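Local atomic coordinates of epoxide hydrolase (Aspergillus niger, PDB entry 3G02), a protein that probably hydrolyses epoxides to vicinal diols, with an alpha/beta hydrolase fold, here in a variant made enantioselective by directed evolution. Residues Ile272-Leu275 against Ala276-Glu280; Thr89-Glu93 against Gly94-His98; Ser196-Gly199 against Arg200-Val204; Trp357-Thr361 against Gly362-Phe366; Ser261-Gly264 against His265-Ser269. The protein carries 9 engineered substitutions. All coordinates share one frame; numbering follows the deposited sequence.

Contact 1: residues Ile272-Leu275 against Ala276-Glu280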
loop_
_atom_site.group_PDB
_atom_site.type_symbol
_atom_site.label_atom_id
_atom_site.label_comp_id
_atom_site.label_asym_id
_atom_site.label_seq_id
_atom_site.Cartn_x
_atom_site.Cartn_y
_atom_site.Cartn_z
ATOM N N ILE A 272 -7.206 -13.787 1.706
ATOM C CA ILE A 272 -7.827 -12.753 2.533
ATOM C C ILE A 272 -7.112 -11.401 2.373
ATOM O O ILE A 272 -7.765 -10.351 2.371
ATOM C CB ILE A 272 -7.948 -13.210 4.011
ATOM C CG1 ILE A 272 -9.072 -14.257 4.135
ATOM C CG2 ILE A 272 -8.154 -12.029 4.968
ATOM C CD1 ILE A 272 -10.469 -13.763 3.831
ATOM N N ALA A 273 -5.788 -11.431 2.212
ATOM C CA ALA A 273 -5.042 -10.218 1.865
ATOM C C ALA A 273 -5.560 -9.640 0.551
ATOM O O ALA A 273 -5.852 -8.448 0.461
ATOM C CB ALA A 273 -3.544 -10.499 1.770
ATOM N N LEU A 274 -5.689 -10.499 -0.456
ATOM C CA LEU A 274 -6.191 -10.061 -1.745
ATOM C C LEU A 274 -7.617 -9.500 -1.634
ATOM O O LEU A 274 -7.934 -8.452 -2.208
ATOM C CB LEU A 274 -6.123 -11.212 -2.751
ATOM C CG LEU A 274 -6.449 -10.857 -4.200
ATOM C CD1 LEU A 274 -5.361 -10.014 -4.837
ATOM C CD2 LEU A 274 -6.664 -12.140 -4.981
ATOM N N LEU A 275 -8.474 -10.199 -0.891
ATOM C CA LEU A 275 -9.860 -9.764 -0.711
ATOM C C LEU A 275 -9.950 -8.388 -0.049
ATOM O O LEU A 275 -10.761 -7.555 -0.455
ATOM C CB LEU A 275 -10.657 -10.795 0.101
ATOM C CG LEU A 275 -12.103 -10.457 0.491
ATOM C CD1 LEU A 275 -13.015 -10.318 -0.719
ATOM C CD2 LEU A 275 -12.652 -11.523 1.429
ATOM N N ALA A 276 -9.127 -8.152 0.965
ATOM C CA ALA A 276 -9.143 -6.864 1.657
ATOM C C ALA A 276 -8.722 -5.721 0.730
ATOM O O ALA A 276 -9.394 -4.687 0.653
ATOM C CB ALA A 276 -8.264 -6.906 2.899
ATOM N N TRP A 277 -7.611 -5.921 0.021
ATOM C CA TRP A 277 -7.049 -4.879 -0.838
ATOM C C TRP A 277 -7.966 -4.555 -2.014
ATOM O O TRP A 277 -8.227 -3.381 -2.305
ATOM C CB TRP A 277 -5.692 -5.344 -1.343
ATOM C CG TRP A 277 -4.867 -4.333 -2.103
ATOM C CD1 TRP A 277 -4.846 -4.139 -3.458
ATOM C CD2 TRP A 277 -3.897 -3.428 -1.553
ATOM N NE1 TRP A 277 -3.926 -3.165 -3.784
ATOM C CE2 TRP A 277 -3.332 -2.713 -2.636
ATOM C CE3 TRP A 277 -3.451 -3.151 -0.254
ATOM C CZ2 TRP A 277 -2.343 -1.739 -2.457
ATOM C CZ3 TRP A 277 -2.473 -2.176 -0.074
ATOM C CH2 TRP A 277 -1.935 -1.478 -1.171
ATOM N N ILE A 278 -8.436 -5.596 -2.698
ATOM C CA ILE A 278 -9.287 -5.419 -3.874
ATOM C C ILE A 278 -10.737 -5.140 -3.471
ATOM O O ILE A 278 -11.404 -4.285 -4.069
ATOM C CB ILE A 278 -9.173 -6.626 -4.835
ATOM C CG1 ILE A 278 -7.771 -6.642 -5.454
ATOM C CG2 ILE A 278 -10.260 -6.581 -5.907
ATOM C CD1 ILE A 278 -7.529 -7.736 -6.473
ATOM N N GLY A 279 -11.218 -5.852 -2.455
ATOM C CA GLY A 279 -12.578 -5.663 -1.962
ATOM C C GLY A 279 -12.854 -4.234 -1.541
ATOM O O GLY A 279 -13.946 -3.721 -1.765
ATOM N N GLU A 280 -11.860 -3.578 -0.942
ATOM C CA GLU A 280 -12.022 -2.171 -0.564
ATOM C C GLU A 280 -12.476 -1.345 -1.759
ATOM O O GLU A 280 -13.337 -0.475 -1.629
ATOM C CB GLU A 280 -10.731 -1.583 -0.012
ATOM C CG GLU A 280 -10.923 -0.179 0.552
ATOM C CD GLU A 280 -9.631 0.592 0.617
ATOM O OE1 GLU A 280 -8.728 0.176 1.370
ATOM O OE2 GLU A 280 -9.520 1.628 -0.080
#
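Ile-278 lies one helical turn beyond Leu-274, and the two side chains run side by side, pointing the same way. The beta-branched CB of Ile-278 starts hard against the backbone of the preceding turn, 3.4 Å from Leu-274 O. CG1 is turned to the backbone-N side of its residue (chi1 -68°), which keeps it near the same carbonyl, 3.7 Å from Leu-274 O. The chain then runs on fully extended (chi2 -177°), carrying CD1 out to the end of the leucine, where Ile-278 CD1 meets Leu-274 CD1 at 3.5 Å. Just behind that methyl the leucine branch point is also within touch, Leu-274 CG lying 4.0 Å from Ile-278 CD1. Such a meeting of aliphatic ends four residues apart is the i to i+4 contact of an alpha-helix, here helix 271-284. The backbone carries the matching bonds: Ile-278 N donates to Leu-274 O at 2.9 Å, almost straight, whereas Gly-279 N reaches Leu-275 O at 2.7 Å by a bent bond (134° at the hydrogen) from above the carbonyl plane. Branched aliphatic residues suit a strip that is buried along its length, Leu-274 lying on Val-299 and Trp-303 of helix 292-304, and Ile-278 on Tyr-302 of the same helix. Trp-277 turns its indole another way, against Ile-263 and Leu-267, and its NE1 is hydrogen-bonded to His-256 NE2 of helix 251-258. Its side chain lies about 8 Å from that of Tyr-315, a predicted proton donor. Small Ala-276 packs on Val-266 of the second subunit, consistent with close approach of the chains.

Contact 2: residues Thr89-Glu93 against Gly94-His98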
loop_
_atom_site.group_PDB
_atom_site.type_symbol
_atom_site.label_atom_id
_atom_site.label_comp_id
_atom_site.label_asym_id
_atom_site.label_seq_id
_atom_site.Cartn_x
_atom_site.Cartn_y
_atom_site.Cartn_z
ATOM N N THR A 89 -7.945 -18.223 -27.023
ATOM C CA THR A 89 -6.612 -17.674 -26.807
ATOM C C THR A 89 -5.873 -17.612 -28.128
ATOM O O THR A 89 -6.115 -18.415 -29.032
ATOM C CB THR A 89 -5.763 -18.488 -25.802
ATOM O OG1 THR A 89 -5.561 -19.818 -26.291
ATOM C CG2 THR A 89 -6.421 -18.541 -24.429
ATOM N N THR A 90 -4.980 -16.641 -28.235
ATOM C CA THR A 90 -4.045 -16.587 -29.345
ATOM C C THR A 90 -2.709 -16.120 -28.798
ATOM O O THR A 90 -2.656 -15.490 -27.739
ATOM C CB THR A 90 -4.549 -15.678 -30.489
ATOM O OG1 THR A 90 -3.741 -15.880 -31.657
ATOM C CG2 THR A 90 -4.525 -14.205 -30.093
ATOM N N GLU A 91 -1.634 -16.439 -29.505
ATOM C CA GLU A 91 -0.312 -16.021 -29.071
ATOM C C GLU A 91 0.152 -14.777 -29.803
ATOM O O GLU A 91 0.163 -14.723 -31.033
ATOM C CB GLU A 91 0.695 -17.162 -29.199
ATOM C CG GLU A 91 0.431 -18.297 -28.220
ATOM C CD GLU A 91 1.699 -18.946 -27.697
ATOM O OE1 GLU A 91 1.591 -20.004 -27.036
ATOM O OE2 GLU A 91 2.803 -18.404 -27.936
ATOM N N ILE A 92 0.523 -13.767 -29.025
ATOM C CA ILE A 92 1.017 -12.509 -29.556
ATOM C C ILE A 92 2.310 -12.182 -28.821
ATOM O O ILE A 92 2.321 -12.080 -27.592
ATOM C CB ILE A 92 -0.023 -11.370 -29.395
ATOM C CG1 ILE A 92 -1.254 -11.652 -30.264
ATOM C CG2 ILE A 92 0.591 -10.025 -29.765
ATOM C CD1 ILE A 92 -2.503 -10.903 -29.839
ATOM N N GLU A 93 3.398 -12.052 -29.580
ATOM C CA GLU A 93 4.732 -11.772 -29.025
ATOM C C GLU A 93 5.135 -12.743 -27.907
ATOM O O GLU A 93 5.780 -12.352 -26.934
ATOM C CB GLU A 93 4.829 -10.312 -28.554
ATOM C CG GLU A 93 4.684 -9.299 -29.680
ATOM C CD GLU A 93 4.674 -7.855 -29.207
ATOM O OE1 GLU A 93 5.128 -7.572 -28.073
ATOM O OE2 GLU A 93 4.215 -6.997 -29.986
ATOM N N GLY A 94 4.739 -14.007 -28.049
ATOM C CA GLY A 94 5.066 -15.030 -27.064
ATOM C C GLY A 94 4.160 -15.030 -25.844
ATOM O O GLY A 94 4.337 -15.850 -24.939
ATOM N N LEU A 95 3.197 -14.112 -25.808
ATOM C CA LEU A 95 2.226 -14.064 -24.716
ATOM C C LEU A 95 0.938 -14.745 -25.136
ATOM O O LEU A 95 0.486 -14.580 -26.269
ATOM C CB LEU A 95 1.925 -12.618 -24.308
ATOM C CG LEU A 95 3.085 -11.695 -23.912
ATOM C CD1 LEU A 95 2.573 -10.301 -23.600
ATOM C CD2 LEU A 95 3.868 -12.255 -22.737
ATOM N N THR A 96 0.358 -15.518 -24.226
ATOM C CA THR A 96 -0.971 -16.077 -24.437
ATOM C C THR A 96 -1.983 -14.975 -24.147
ATOM O O THR A 96 -2.073 -14.494 -23.017
ATOM C CB THR A 96 -1.224 -17.289 -23.527
ATOM O OG1 THR A 96 -0.276 -18.321 -23.837
ATOM C CG2 THR A 96 -2.637 -17.834 -23.719
ATOM N N ILE A 97 -2.716 -14.557 -25.173
ATOM C CA ILE A 97 -3.740 -13.532 -25.001
ATOM C C ILE A 97 -5.118 -14.162 -25.069
ATOM O O ILE A 97 -5.542 -14.653 -26.116
ATOM C CB ILE A 97 -3.598 -12.373 -26.025
ATOM C CG1 ILE A 97 -2.218 -11.706 -25.895
ATOM C CG2 ILE A 97 -4.729 -11.347 -25.864
ATOM C CD1 ILE A 97 -1.869 -11.207 -24.480
ATOM N N HIS A 98 -5.793 -14.157 -23.925
ATOM C CA HIS A 98 -7.161 -14.621 -23.795
ATOM C C HIS A 98 -8.131 -13.518 -24.226
ATOM O O HIS A 98 -7.865 -12.327 -24.029
ATOM C CB HIS A 98 -7.406 -15.033 -22.338
ATOM C CG HIS A 98 -8.849 -15.169 -21.974
ATOM N ND1 HIS A 98 -9.593 -14.120 -21.477
ATOM C CD2 HIS A 98 -9.684 -16.231 -22.032
ATOM C CE1 HIS A 98 -10.828 -14.531 -21.252
ATOM N NE2 HIS A 98 -10.911 -15.808 -21.579
#
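Strands 89-92 and 95-98 pair antiparallel as the two arms of a tight hairpin, their short axes 4.6 Å apart at closest and 143° between their directions, a clear twist. Thr-90 with Ile-97 and Ile-92 with Leu-95 are the hydrogen-bonded pairs. In the first, Ile-97 N reaches Thr-90 O at 2.7 Å, nearly straight on; in the second, Leu-95 N reaches Ile-92 O at 2.8 Å but from well above the carbonyl plane, where the bond closes the turn. That turn is type I', with Glu-93 and Gly-94 at its corners. Both have positive phi, readily adopted by glycine and less so by glutamate. At the non-hydrogen-bonded pairs, Thr-89 CA and Glu-91 CA direct C-H groups at Ile-97 O and Leu-95 O.

On one face the side chains of Ile-92 and Ile-97 cross at about a right angle, Ile-92 CD1 resting 4.0 Å from Ile-97 CG1. Beta-branched isoleucines fit an extended backbone, and this pair is covered by Gln-176, Leu-177 and Val-173 of helix 167-180. On the other face Thr-96 CG2 lies 3.8 Å from Thr-89 CB. Thr-96 places that methyl anti to its backbone N, its OG1 having chi1 -62°, so that methyl rather than hydroxyl meets Thr-89. Nearby, Glu-91 OE1 stays 4.1 Å from Thr-96 OG1. At the turn Glu-93 is salt-bridged to Arg-172. The chemistry is thus divided: isoleucines pack under the helix, Thr-89, Glu-91, Thr-96 and His-98 occupy the opposite face, and the hydrogen bonds between the strands are all of the backbone.

Contact 3: residues Ser196-Gly199 against Arg200-Val204. With FMT (formic acid), chain D.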
loop_
_atom_site.group_PDB
_atom_site.type_symbol
_atom_site.label_atom_id
_atom_site.label_comp_id
_atom_site.label_asym_id
_atom_site.label_seq_id
_atom_site.Cartn_x
_atom_site.Cartn_y
_atom_site.Cartn_z
ATOM N N SER A 196 -8.649 2.831 -20.732
ATOM C CA SER A 196 -8.827 4.145 -21.358
ATOM C C SER A 196 -7.508 4.661 -21.901
ATOM O O SER A 196 -7.443 5.136 -23.037
ATOM C CB SER A 196 -9.411 5.164 -20.378
ATOM O OG SER A 196 -10.806 4.992 -20.224
ATOM N N PHE A 197 -6.454 4.559 -21.091
ATOM C CA PHE A 197 -5.149 5.054 -21.512
ATOM C C PHE A 197 -4.600 4.218 -22.662
ATOM O O PHE A 197 -4.041 4.771 -23.606
ATOM C CB PHE A 197 -4.137 5.171 -20.366
ATOM C CG PHE A 197 -2.983 6.081 -20.697
ATOM C CD1 PHE A 197 -3.053 7.443 -20.415
ATOM C CD2 PHE A 197 -1.853 5.587 -21.343
ATOM C CE1 PHE A 197 -1.998 8.295 -20.746
ATOM C CE2 PHE A 197 -0.788 6.430 -21.674
ATOM C CZ PHE A 197 -0.864 7.783 -21.375
ATOM N N VAL A 198 -4.778 2.900 -22.591
ATOM C CA VAL A 198 -4.461 2.025 -23.723
ATOM C C VAL A 198 -5.256 2.474 -24.954
ATOM O O VAL A 198 -4.690 2.622 -26.042
ATOM C CB VAL A 198 -4.721 0.540 -23.393
ATOM C CG1 VAL A 198 -4.449 -0.357 -24.602
ATOM C CG2 VAL A 198 -3.855 0.104 -22.218
ATOM N N GLY A 199 -6.551 2.730 -24.768
ATOM C CA GLY A 199 -7.402 3.251 -25.843
ATOM C C GLY A 199 -6.936 4.582 -26.416
ATOM O O GLY A 199 -6.993 4.792 -27.633
ATOM N N ARG A 200 -6.484 5.482 -25.547
ATOM C CA ARG A 200 -5.937 6.767 -25.979
ATOM C C ARG A 200 -4.728 6.559 -26.891
ATOM O O ARG A 200 -4.640 7.173 -27.958
ATOM C CB ARG A 200 -5.557 7.637 -24.774
ATOM C CG ARG A 200 -4.964 8.998 -25.151
ATOM C CD ARG A 200 -4.852 9.940 -23.958
ATOM N NE ARG A 200 -6.163 10.363 -23.465
ATOM C CZ ARG A 200 -6.854 11.401 -23.931
ATOM N NH1 ARG A 200 -6.368 12.156 -24.914
ATOM N NH2 ARG A 200 -8.038 11.694 -23.406
ATOM N N LEU A 201 -3.809 5.689 -26.474
ATOM C CA LEU A 201 -2.608 5.401 -27.263
ATOM C C LEU A 201 -2.951 4.789 -28.622
ATOM O O LEU A 201 -2.321 5.116 -29.636
ATOM C CB LEU A 201 -1.645 4.494 -26.493
ATOM C CG LEU A 201 -1.009 5.062 -25.221
ATOM C CD1 LEU A 201 -0.184 3.993 -24.537
ATOM C CD2 LEU A 201 -0.151 6.292 -25.515
ATOM N N LEU A 202 -3.952 3.914 -28.641
ATOM C CA LEU A 202 -4.453 3.351 -29.896
ATOM C C LEU A 202 -5.015 4.440 -30.813
ATOM O O LEU A 202 -4.718 4.467 -32.013
ATOM C CB LEU A 202 -5.497 2.262 -29.624
ATOM C CG LEU A 202 -4.931 0.987 -28.983
ATOM C CD1 LEU A 202 -6.028 0.121 -28.393
ATOM C CD2 LEU A 202 -4.090 0.192 -29.981
ATOM N N GLY A 203 -5.808 5.344 -30.247
ATOM C CA GLY A 203 -6.349 6.471 -31.004
ATOM C C GLY A 203 -5.262 7.377 -31.556
ATOM O O GLY A 203 -5.347 7.841 -32.695
ATOM N N VAL A 204 -4.234 7.611 -30.748
ATOM C CA VAL A 204 -3.149 8.534 -31.089
ATOM C C VAL A 204 -2.198 7.989 -32.162
ATOM O O VAL A 204 -1.831 8.713 -33.096
ATOM C CB VAL A 204 -2.358 8.946 -29.812
ATOM C CG1 VAL A 204 -1.060 9.676 -30.160
ATOM C CG2 VAL A 204 -3.228 9.809 -28.910
HETATM C C FMT D . -7.218 8.411 -20.569
HETATM O O1 FMT D . -7.327 8.257 -19.353
HETATM O O2 FMT D . -7.330 9.501 -21.132
#
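Aliphatic and aromatic packing joins Phe-197 to Leu-201, one turn apart on helix 194-205. The leucine crosses the ring obliquely, its CD1 lying 3.8 Å from Phe-197 CE2. With CG anti to the backbone N (chi1 -161°), the phenylalanine swings its ring forward along the helix to this partner. Val-198 and Leu-202 make a parallel pair, Val-198 CG1 being 4.1 Å from Leu-202 CD1.

Backbone bonds follow the alpha-helical i to i+4 pattern, from Arg-200 N to Ser-196 O at 2.7 Å through Gly-203 N to Gly-199 O at 2.9 Å.

Charge comes in with Arg-200, whose chain extends and then bends at chi3 (-68°) to bring the guanidinium edge to a bound formic acid molecule. Arg-200 NE gives O2 of the ligand a good bond of 2.7 Å, while NH2 adds a weak one to the same oxygen at 3.2 Å. Arginine's long chain and flat guanidinium suit this ligand, probably formate from the crystallisation liquor, which Asn-218 N also binds.

Helix 194-205 connects strands 187-191 and 209-214 in a beta-alpha-beta unit just after the predicted nucleophile Asp-193. Leu-202 packs on Tyr-187 and Ile-189 of the first strand and Cys-209 of the second, while Leu-201 meets helix 167-180.

Contact 4: residues Trp357-Thr361 against Gly362-Phe366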
loop_
_atom_site.group_PDB
_atom_site.type_symbol
_atom_site.label_atom_id
_atom_site.label_comp_id
_atom_site.label_asym_id
_atom_site.label_seq_id
_atom_site.Cartn_x
_atom_site.Cartn_y
_atom_site.Cartn_z
ATOM N N TRP A 357 -13.036 19.925 -19.891
ATOM C CA TRP A 357 -11.662 19.474 -19.690
ATOM C C TRP A 357 -11.352 18.321 -20.636
ATOM O O TRP A 357 -10.319 18.318 -21.300
ATOM C CB TRP A 357 -11.449 19.039 -18.242
ATOM C CG TRP A 357 -11.257 20.166 -17.265
ATOM C CD1 TRP A 357 -11.607 21.480 -17.432
ATOM C CD2 TRP A 357 -10.702 20.063 -15.951
ATOM N NE1 TRP A 357 -11.284 22.203 -16.306
ATOM C CE2 TRP A 357 -10.727 21.356 -15.382
ATOM C CE3 TRP A 357 -10.167 19.003 -15.202
ATOM C CZ2 TRP A 357 -10.244 21.619 -14.095
ATOM C CZ3 TRP A 357 -9.688 19.264 -13.923
ATOM C CH2 TRP A 357 -9.732 20.563 -13.382
ATOM N N ILE A 358 -12.261 17.349 -20.701
ATOM C CA ILE A 358 -12.115 16.200 -21.593
ATOM C C ILE A 358 -11.997 16.644 -23.059
ATOM O O ILE A 358 -11.231 16.070 -23.834
ATOM C CB ILE A 358 -13.282 15.198 -21.398
ATOM C CG1 ILE A 358 -13.266 14.656 -19.964
ATOM C CG2 ILE A 358 -13.211 14.056 -22.412
ATOM C CD1 ILE A 358 -14.582 14.082 -19.497
ATOM N N ALA A 359 -12.742 17.692 -23.412
ATOM C CA ALA A 359 -12.733 18.250 -24.766
ATOM C C ALA A 359 -11.360 18.760 -25.219
ATOM O O ALA A 359 -11.082 18.814 -26.420
ATOM C CB ALA A 359 -13.776 19.352 -24.885
ATOM N N THR A 360 -10.504 19.123 -24.264
ATOM C CA THR A 360 -9.157 19.614 -24.583
ATOM C C THR A 360 -8.206 18.481 -24.973
ATOM O O THR A 360 -7.088 18.731 -25.428
ATOM C CB THR A 360 -8.515 20.394 -23.405
ATOM O OG1 THR A 360 -8.183 19.486 -22.346
ATOM C CG2 THR A 360 -9.445 21.478 -22.883
ATOM N N THR A 361 -8.656 17.241 -24.787
ATOM C CA THR A 361 -7.794 16.070 -24.948
ATOM C C THR A 361 -8.090 15.248 -26.206
ATOM O O THR A 361 -7.428 14.239 -26.472
ATOM C CB THR A 361 -7.866 15.144 -23.712
ATOM O OG1 THR A 361 -9.094 14.407 -23.732
ATOM C CG2 THR A 361 -7.777 15.945 -22.424
ATOM N N GLY A 362 -9.087 15.675 -26.974
ATOM C CA GLY A 362 -9.436 14.982 -28.203
ATOM C C GLY A 362 -10.538 15.643 -29.000
ATOM O O GLY A 362 -11.150 16.615 -28.552
ATOM N N ASN A 363 -10.775 15.102 -30.191
ATOM C CA ASN A 363 -11.865 15.522 -31.064
ATOM C C ASN A 363 -13.184 14.973 -30.512
ATOM O O ASN A 363 -13.764 14.027 -31.057
ATOM C CB ASN A 363 -11.583 15.036 -32.495
ATOM C CG ASN A 363 -12.698 15.375 -33.477
ATOM O OD1 ASN A 363 -13.410 16.372 -33.327
ATOM N ND2 ASN A 363 -12.851 14.532 -34.493
ATOM N N LEU A 364 -13.637 15.578 -29.416
ATOM C CA LEU A 364 -14.806 15.101 -28.682
ATOM C C LEU A 364 -16.096 15.451 -29.415
ATOM O O LEU A 364 -16.599 16.573 -29.310
ATOM C CB LEU A 364 -14.814 15.657 -27.251
ATOM C CG LEU A 364 -15.895 15.138 -26.295
ATOM C CD1 LEU A 364 -15.641 13.683 -25.912
ATOM C CD2 LEU A 364 -15.977 16.013 -25.058
ATOM N N VAL A 365 -16.615 14.477 -30.156
ATOM C CA VAL A 365 -17.806 14.667 -30.988
ATOM C C VAL A 365 -19.048 14.058 -30.341
ATOM O O VAL A 365 -20.164 14.205 -30.845
ATOM C CB VAL A 365 -17.612 14.057 -32.403
ATOM C CG1 VAL A 365 -16.513 14.797 -33.165
ATOM C CG2 VAL A 365 -17.303 12.563 -32.324
ATOM N N PHE A 366 -18.845 13.377 -29.216
ATOM C CA PHE A 366 -19.905 12.624 -28.558
ATOM C C PHE A 366 -19.679 12.663 -27.053
ATOM O O PHE A 366 -18.607 12.298 -26.571
ATOM C CB PHE A 366 -19.899 11.185 -29.083
ATOM C CG PHE A 366 -20.942 10.289 -28.469
ATOM C CD1 PHE A 366 -20.692 9.620 -27.269
ATOM C CD2 PHE A 366 -22.155 10.071 -29.114
ATOM C CE1 PHE A 366 -21.644 8.778 -26.712
ATOM C CE2 PHE A 366 -23.115 9.228 -28.562
ATOM C CZ PHE A 366 -22.858 8.580 -27.362
HETATM O O HOH W 1 -13.299 18.865 -28.459
#
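The carbonyl oxygen of Ile-358, 3.8 Å from Gly-362 N, is gripped twice by Thr-361. Its hydroxyl OG1 donates to Ile-358 O at 2.7 Å, in the carbonyl plane and on a lone pair, and its backbone N adds a second bond at 3.0 Å. The hydroxyl can fold back because chi1 of 76° sets OG1 between the backbone N and the carbonyl carbon. Thr-360 does the same one residue earlier, OG1 reaching Trp-357 O at 2.6 Å. Threonine suits both places, since its short hydroxyl supplies a donor to carbonyls of the turn that precedes strand 362-369.

Beyond the turn, Gly-362 is stretched almost flat, and Asn-363 centres an inverse gamma turn, closed by a weak bond from Leu-364 N to Gly-362 O. The bend brings Leu-364 back over the segment 357-361, with CD2 4.0 Å from Ala-359 CB. The small alanine lets the leucine lie close to the backbone, while the other branch, Leu-364 CD1, is 4.3 Å from Ile-358 CG2. A water donates to Ala-359 O at 3.0 Å and weakly accepts from Leu-364 N, tying the same two residues by a polar route.

The join completes a beta-alpha-beta unit, from strand 340-345 through helix 355-358 into strand 362-369, outermost within this chain at this side. Ile-358 and Leu-364 both rest on Phe-341 of the adjacent parallel strand 340-345, and Phe-366 meets Phe-392 of helix 382-396 edge-to-face.

Contact 5: residues Ser261-Gly264 against His265-Ser269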
loop_
_atom_site.group_PDB
_atom_site.type_symbol
_atom_site.label_atom_id
_atom_site.label_comp_id
_atom_site.label_asym_id
_atom_site.label_seq_id
_atom_site.Cartn_x
_atom_site.Cartn_y
_atom_site.Cartn_z
ATOM N N SER A 261 6.707 -5.315 -6.754
ATOM C CA SER A 261 7.164 -6.626 -6.301
ATOM C C SER A 261 6.718 -6.934 -4.865
ATOM O O SER A 261 6.208 -8.019 -4.586
ATOM C CB SER A 261 8.678 -6.773 -6.438
ATOM O OG SER A 261 9.040 -8.101 -6.116
ATOM N N THR A 262 6.896 -5.968 -3.966
ATOM C CA THR A 262 6.485 -6.140 -2.578
ATOM C C THR A 262 4.981 -6.383 -2.468
ATOM O O THR A 262 4.549 -7.378 -1.893
ATOM C CB THR A 262 6.902 -4.937 -1.719
ATOM O OG1 THR A 262 8.326 -4.845 -1.729
ATOM C CG2 THR A 262 6.421 -5.094 -0.281
ATOM N N ILE A 263 4.180 -5.491 -3.041
ATOM C CA ILE A 263 2.734 -5.636 -2.899
ATOM C C ILE A 263 2.227 -6.893 -3.624
ATOM O O ILE A 263 1.302 -7.545 -3.146
ATOM C CB ILE A 263 1.960 -4.329 -3.264
ATOM C CG1 ILE A 263 0.475 -4.427 -2.872
ATOM C CG2 ILE A 263 2.126 -3.965 -4.737
ATOM C CD1 ILE A 263 0.212 -4.665 -1.379
ATOM N N GLY A 264 2.863 -7.249 -4.740
ATOM C CA GLY A 264 2.545 -8.496 -5.434
ATOM C C GLY A 264 2.715 -9.701 -4.529
ATOM O O GLY A 264 1.854 -10.576 -4.482
ATOM N N HIS A 265 3.822 -9.741 -3.792
ATOM C CA HIS A 265 4.063 -10.833 -2.850
ATOM C C HIS A 265 3.104 -10.798 -1.665
ATOM O O HIS A 265 2.581 -11.833 -1.256
ATOM C CB HIS A 265 5.510 -10.823 -2.370
ATOM C CG HIS A 265 6.471 -11.415 -3.352
ATOM N ND1 HIS A 265 6.512 -12.764 -3.626
ATOM C CD2 HIS A 265 7.424 -10.844 -4.125
ATOM C CE1 HIS A 265 7.451 -13.001 -4.525
ATOM N NE2 HIS A 265 8.017 -11.853 -4.845
ATOM N N VAL A 266 2.870 -9.600 -1.132
ATOM C CA VAL A 266 1.934 -9.412 -0.026
ATOM C C VAL A 266 0.538 -9.988 -0.346
ATOM O O VAL A 266 -0.013 -10.775 0.425
ATOM C CB VAL A 266 1.854 -7.912 0.382
ATOM C CG1 VAL A 266 0.656 -7.633 1.282
ATOM C CG2 VAL A 266 3.142 -7.489 1.066
ATOM N N LEU A 267 -0.033 -9.603 -1.483
ATOM C CA LEU A 267 -1.390 -10.043 -1.822
ATOM C C LEU A 267 -1.476 -11.476 -2.346
ATOM O O LEU A 267 -2.547 -12.094 -2.303
ATOM C CB LEU A 267 -2.048 -9.072 -2.804
ATOM C CG LEU A 267 -2.120 -7.615 -2.338
ATOM C CD1 LEU A 267 -2.962 -6.859 -3.313
ATOM C CD2 LEU A 267 -2.678 -7.468 -0.924
ATOM N N SER A 268 -0.351 -12.005 -2.823
ATOM C CA SER A 268 -0.285 -13.402 -3.245
ATOM C C SER A 268 -0.221 -14.363 -2.066
ATOM O O SER A 268 -0.520 -15.549 -2.225
ATOM C CB SER A 268 0.931 -13.626 -4.135
ATOM O OG SER A 268 0.800 -12.915 -5.353
ATOM N N SER A 269 0.160 -13.861 -0.894
ATOM C CA SER A 269 0.415 -14.727 0.262
ATOM C C SER A 269 -0.842 -15.380 0.825
ATOM O O SER A 269 -0.795 -16.517 1.302
ATOM C CB SER A 269 1.156 -13.957 1.359
ATOM O OG SER A 269 0.323 -12.988 1.961
#
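Ile-263 rests its CD1 methyl against two side chains of the next turn, 3.9 Å from Leu-267 CG and 4.0 Å from Val-266 CG1. Both partners cross it obliquely. Its CG1 stands opposite the backbone N (chi1 -170°), which carries the longer branch forward along the helix to reach them. Bulky Ile-263 and Leu-267 suit the buried flank packed on helices 271-284 and 307-311, where both lie against Phe-308.

The polar side begins at Ser-261, whose carbonyl takes the backbone bond of His-265 at 3.0 Å. The imidazole stays near that carbonyl, His-265 CD2 lying 3.1 Å from Ser-261 O. Further on, Gly-264 O is gripped twice by Ser-268. The backbone N binds at 3.1 Å and the hydroxyl OG at 2.7 Å, from opposite faces of the carbonyl plane. Ser-269 OG likewise turns back to Val-266 O at 2.7 Å. Serine fits here because its hydroxyl adds a second donor to a carbonyl its own backbone N already reaches, at Val-266 O by a weak bond.

Ser-261 OG bonds Ile-57 O of the second subunit, and Thr-262 OG1 bonds Glu-280 OE1 of that subunit, while Val-266 meets its own counterpart there. Helix 260-268 thus packs one apolar flank on its own chain and turns Ser-261, Thr-262, His-265 and Val-266 to the other copy, forming part of the dimer interface.

Contacts 1 and 5 belong to successive helices, their centres 12 Å apart, and pack directly: Trp-277 CD1 lies 3.3 Å from Leu-267 CD1. Both also touch the second subunit, and the side chains of Trp-277 and Ile-263 each lie about 8 Å from that of Tyr-315, a predicted proton donor. Contacts 3 and 4 form another pair, joined by a probable hydrogen bond of 2.8 Å from Arg-200 NH1 to Thr-361 O. Thus the arginine that holds the formic acid also binds the carbonyl at the middle of contact 4. Contact 3 approaches the predicted nucleophile, the side chain of Ser-196 being about 6 Å from that of Asp-193. Contacts 2 and 4 include the two outermost strands of the same sheet, centres 33 Å apart.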